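Local coordinates for protein N5-carboxyaminoimidazole ribonucleotide synthetase (Bacillus anthracis, PDB 3QFF) that probably carries out the ATP-dependent carboxylation of aminoimidazole ribonucleotide to its N5-carboxy form in purine biosynthesis, and binds ADP here, at residues A[189-194]-A[261-266]. Numbering follows the deposited sequence.
With ADP (adenosine-5'-diphosphate), chain C.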
ATOM      1  N   LYS A 189      13.061 -34.169 -18.651  1.00 38.41           N
ATOM      2  CA  LYS A 189      14.495 -34.276 -18.375  1.00 39.85           C
ATOM      3  C   LYS A 189      14.865 -33.415 -17.182  1.00 40.16           C
ATOM      4  O   LYS A 189      14.385 -32.291 -17.042  1.00 39.80           O
ATOM      5  CB  LYS A 189      15.333 -33.848 -19.578  1.00 40.24           C
ATOM      6  CG  LYS A 189      16.027 -34.978 -20.308  1.00 41.07           C
ATOM      7  CD  LYS A 189      16.850 -34.445 -21.472  1.00 43.07           C
ATOM      8  CE  LYS A 189      17.129 -35.529 -22.510  1.00 44.37           C
ATOM      9  NZ  LYS A 189      17.065 -34.989 -23.898  1.00 46.14           N
ATOM     10  N   TRP A 190      15.708 -33.963 -16.315  1.00 41.20           N
ATOM     11  CA  TRP A 190      16.248 -33.221 -15.187  1.00 42.40           C
ATOM     12  C   TRP A 190      17.126 -32.091 -15.703  1.00 42.02           C
ATOM     13  O   TRP A 190      18.041 -32.316 -16.500  1.00 42.45           O
ATOM     14  CB  TRP A 190      17.065 -34.149 -14.286  1.00 43.34           C
ATOM     15  CG  TRP A 190      17.649 -33.488 -13.073  1.00 46.03           C
ATOM     16  CD1 TRP A 190      18.920 -32.983 -12.935  1.00 47.78           C
ATOM     17  CD2 TRP A 190      16.992 -33.274 -11.818  1.00 48.83           C
ATOM     18  NE1 TRP A 190      19.085 -32.461 -11.672  1.00 49.48           N
ATOM     19  CE2 TRP A 190      17.921 -32.629 -10.964  1.00 49.44           C
ATOM     20  CE3 TRP A 190      15.709 -33.563 -11.331  1.00 49.78           C
ATOM     21  CZ2 TRP A 190      17.604 -32.262  -9.649  1.00 50.37           C
ATOM     22  CZ3 TRP A 190      15.393 -33.200 -10.021  1.00 50.93           C
ATOM     23  CH2 TRP A 190      16.340 -32.555  -9.197  1.00 51.01           C
ATOM     24  N   VAL A 191      16.831 -30.877 -15.263  1.00 41.45           N
ATOM     25  CA  VAL A 191      17.633 -29.721 -15.641  1.00 41.07           C
ATOM     26  C   VAL A 191      18.622 -29.464 -14.512  1.00 40.82           C
ATOM     27  O   VAL A 191      18.212 -29.234 -13.373  1.00 40.60           O
ATOM     28  CB  VAL A 191      16.767 -28.459 -15.887  1.00 41.07           C
ATOM     29  CG1 VAL A 191      17.606 -27.338 -16.493  1.00 41.08           C
ATOM     30  CG2 VAL A 191      15.582 -28.777 -16.795  1.00 40.88           C
ATOM     31  N   PRO A 192      19.932 -29.540 -14.814  1.00 40.72           N
ATOM     32  CA  PRO A 192      20.949 -29.187 -13.824  1.00 40.25           C
ATOM     33  C   PRO A 192      21.062 -27.664 -13.742  1.00 39.53           C
ATOM     34  O   PRO A 192      21.816 -27.051 -14.497  1.00 40.08           O
ATOM     35  CB  PRO A 192      22.241 -29.803 -14.399  1.00 40.38           C
ATOM     36  CG  PRO A 192      21.825 -30.586 -15.629  1.00 41.00           C
ATOM     37  CD  PRO A 192      20.536 -29.980 -16.083  1.00 40.78           C
ATOM     38  N   PHE A 193      20.283 -27.046 -12.867  1.00 38.61           N
ATOM     39  CA  PHE A 193      20.278 -25.592 -12.792  1.00 37.32           C
ATOM     40  C   PHE A 193      21.017 -25.109 -11.557  1.00 36.52           C
ATOM     41  O   PHE A 193      21.103 -25.830 -10.560  1.00 35.79           O
ATOM     42  CB  PHE A 193      18.849 -25.029 -12.829  1.00 37.70           C
ATOM     43  CG  PHE A 193      18.001 -25.442 -11.661  1.00 37.34           C
ATOM     44  CD1 PHE A 193      17.174 -26.555 -11.749  1.00 37.53           C
ATOM     45  CD2 PHE A 193      18.036 -24.720 -10.462  1.00 38.59           C
ATOM     46  CE1 PHE A 193      16.390 -26.947 -10.664  1.00 37.54           C
ATOM     47  CE2 PHE A 193      17.263 -25.107  -9.373  1.00 37.48           C
ATOM     48  CZ  PHE A 193      16.432 -26.225  -9.479  1.00 38.23           C
ATOM     49  N   GLU A 194      21.541 -23.891 -11.652  1.00 35.38           N
ATOM     50  CA  GLU A 194      22.144 -23.182 -10.536  1.00 35.32           C
ATOM     51  C   GLU A 194      21.067 -22.509  -9.661  1.00 34.09           C
ATOM     52  O   GLU A 194      21.042 -22.721  -8.452  1.00 34.25           O
ATOM     53  CB  GLU A 194      23.136 -22.133 -11.060  1.00 35.63           C
ATOM     54  CG  GLU A 194      24.076 -21.568  -9.991  1.00 38.98           C
ATOM     55  CD  GLU A 194      24.824 -20.306 -10.427  1.00 42.97           C
ATOM     56  OE1 GLU A 194      25.083 -20.115 -11.642  1.00 43.91           O
ATOM     57  OE2 GLU A 194      25.167 -19.496  -9.536  1.00 46.16           O
ATOM     58  N   GLU A 261       7.975 -18.707 -14.222  1.00 23.19           N
ATOM     59  CA  GLU A 261       9.016 -19.351 -13.424  1.00 24.40           C
ATOM     60  C   GLU A 261       9.972 -20.091 -14.329  1.00 24.19           C
ATOM     61  O   GLU A 261       9.550 -20.732 -15.286  1.00 23.52           O
ATOM     62  CB  GLU A 261       8.429 -20.290 -12.371  1.00 24.77           C
ATOM     63  CG  GLU A 261       7.641 -19.548 -11.287  1.00 28.90           C
ATOM     64  CD  GLU A 261       7.240 -20.471 -10.152  1.00 34.30           C
ATOM     65  OE1 GLU A 261       6.143 -21.063 -10.227  1.00 37.23           O
ATOM     66  OE2 GLU A 261       8.036 -20.624  -9.194  1.00 38.23           O
ATOM     67  N   MET A 262      11.255 -19.996 -13.995  1.00 24.70           N
ATOM     68  CA  MET A 262      12.347 -20.388 -14.872  1.00 25.88           C
ATOM     69  C   MET A 262      13.465 -21.066 -14.094  1.00 25.97           C
ATOM     70  O   MET A 262      13.609 -20.823 -12.904  1.00 26.03           O
ATOM     71  CB  MET A 262      12.917 -19.147 -15.564  1.00 26.10           C
ATOM     72  CG  MET A 262      12.001 -18.555 -16.641  1.00 28.18           C
ATOM     73  SD  MET A 262      12.562 -16.931 -17.213  1.00 29.83           S
ATOM     74  CE  MET A 262      11.586 -15.860 -16.181  1.00 32.36           C
ATOM     75  N   PHE A 263      14.220 -21.929 -14.778  1.00 26.65           N
ATOM     76  CA  PHE A 263      15.482 -22.484 -14.285  1.00 27.11           C
ATOM     77  C   PHE A 263      16.653 -21.832 -15.043  1.00 28.12           C
ATOM     78  O   PHE A 263      16.660 -21.774 -16.289  1.00 27.96           O
ATOM     79  CB  PHE A 263      15.558 -24.006 -14.507  1.00 27.63           C
ATOM     80  CG  PHE A 263      14.403 -24.798 -13.929  1.00 28.66           C
ATOM     81  CD1 PHE A 263      13.659 -25.638 -14.746  1.00 29.27           C
ATOM     82  CD2 PHE A 263      14.090 -24.740 -12.573  1.00 30.47           C
ATOM     83  CE1 PHE A 263      12.609 -26.402 -14.233  1.00 31.49           C
ATOM     84  CE2 PHE A 263      13.033 -25.495 -12.048  1.00 32.07           C
ATOM     85  CZ  PHE A 263      12.291 -26.326 -12.880  1.00 30.85           C
ATOM     86  N   ALA A 264      17.636 -21.344 -14.289  1.00 28.70           N
ATOM     87  CA  ALA A 264      18.833 -20.736 -14.848  1.00 29.88           C
ATOM     88  C   ALA A 264      20.041 -21.630 -14.574  1.00 31.05           C
ATOM     89  O   ALA A 264      20.283 -22.018 -13.428  1.00 30.76           O
ATOM     90  CB  ALA A 264      19.043 -19.352 -14.247  1.00 30.48           C
ATOM     91  N   THR A 265      20.791 -21.974 -15.618  1.00 32.38           N
ATOM     92  CA  THR A 265      21.958 -22.848 -15.438  1.00 33.79           C
ATOM     93  C   THR A 265      23.232 -22.043 -15.191  1.00 34.92           C
ATOM     94  O   THR A 265      23.245 -20.817 -15.356  1.00 35.49           O
ATOM     95  CB  THR A 265      22.174 -23.816 -16.628  1.00 33.60           C
ATOM     96  OG1 THR A 265      22.638 -23.081 -17.771  1.00 33.07           O
ATOM     97  CG2 THR A 265      20.883 -24.582 -16.946  1.00 33.48           C
ATOM     98  N   ALA A 266      24.293 -22.731 -14.772  1.00 36.40           N
ATOM     99  CA  ALA A 266      25.609 -22.110 -14.630  1.00 37.66           C
ATOM    100  C   ALA A 266      26.093 -21.605 -15.988  1.00 38.64           C
ATOM    101  O   ALA A 266      26.621 -20.493 -16.091  1.00 39.44           O
ATOM    102  CB  ALA A 266      26.600 -23.093 -14.022  1.00 37.91           C
TER
HETATM  103  PB  ADP C 400       4.909 -27.306  -8.661  1.00 62.88           P
HETATM  104  O1B ADP C 400       4.410 -28.254  -7.595  1.00 62.84           O
HETATM  105  O2B ADP C 400       3.864 -26.997  -9.712  1.00 62.26           O
HETATM  106  O3B ADP C 400       5.615 -26.095  -8.101  1.00 62.65           O
HETATM  107  PA  ADP C 400       7.267 -27.623 -10.348  1.00 60.58           P
HETATM  108  O1A ADP C 400       7.472 -26.139 -10.125  1.00 61.16           O
HETATM  109  O2A ADP C 400       7.125 -28.168 -11.751  1.00 60.28           O
HETATM  110  O3A ADP C 400       6.032 -28.174  -9.452  1.00 61.78           O
HETATM  111  O5' ADP C 400       8.523 -28.390  -9.703  1.00 59.78           O
HETATM  112  C5' ADP C 400       8.741 -28.342  -8.294  1.00 59.37           C
HETATM  113  C4' ADP C 400      10.236 -28.307  -8.017  1.00 58.68           C
HETATM  114  O4' ADP C 400      10.848 -29.467  -8.585  1.00 57.97           O
HETATM  115  C3' ADP C 400      10.906 -27.102  -8.657  1.00 58.29           C
HETATM  116  O3' ADP C 400      11.042 -26.029  -7.720  1.00 59.10           O
HETATM  117  C2' ADP C 400      12.250 -27.625  -9.122  1.00 58.33           C
HETATM  118  O2' ADP C 400      13.245 -27.362  -8.129  1.00 57.59           O
HETATM  119  C1' ADP C 400      12.070 -29.130  -9.250  1.00 57.50           C
HETATM  120  N9  ADP C 400      11.996 -29.517 -10.687  1.00 56.66           N
HETATM  121  C8  ADP C 400      10.868 -29.619 -11.422  1.00 56.00           C
HETATM  122  N7  ADP C 400      11.143 -29.994 -12.697  1.00 55.36           N
HETATM  123  C5  ADP C 400      12.474 -30.143 -12.796  1.00 54.99           C
HETATM  124  C6  ADP C 400      13.430 -30.524 -13.867  1.00 54.68           C
HETATM  125  N6  ADP C 400      13.001 -30.829 -15.118  1.00 52.96           N
HETATM  126  N1  ADP C 400      14.748 -30.553 -13.547  1.00 54.85           N
HETATM  127  C2  ADP C 400      15.194 -30.252 -12.313  1.00 54.93           C
HETATM  128  N3  ADP C 400      14.382 -29.899 -11.300  1.00 55.17           N
HETATM  129  C4  ADP C 400      13.036 -29.830 -11.471  1.00 55.74           C
HETATM  130  O   HOH W   1      24.009 -25.367 -14.042  1.00 46.42           O
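In the adenine pocket of this ATP-grasp domain, Phe-193 and Phe-263 form an offset stack beside the nucleotide, ring centroids 4.8 Å apart and planes at 14°. CD2 of Phe-263 lies over one face of the Phe-193 ring, toward its rim, 3.7 Å from Phe-193 CD1. Chi1 of 63° sets CG of Phe-193 between its own backbone N and carbonyl carbon, and the ring beyond it turns its edge to the adenine, CE1 3.6 Å from ADP N3. Phe-263 reaches the sugar through CE2 and the purine through CZ, while Trp-190 lays its indole over one face of the base at C2. The backbone where strand 185-189 runs into the linker reads the adenine: Val-191 N gives a nearly straight bond of 2.7 Å to ADP N1, and Lys-189 O accepts from ADP N6. Farther along, Glu-194 N donates to Ala-264 O at 2.9 Å, somewhat bent at 134°. A water bridges Pro-192 O and Ala-266 N, a second polar tie between the segments. The contact thus joins the linker between strands 185-189 and 195-203, which belong to separate antiparallel sheets, to strand 256-264 and the residues that follow it, the strand itself flanked by strands 195-203 and 270-276, with Ala-264 touching Leu-237 of helix 235-251.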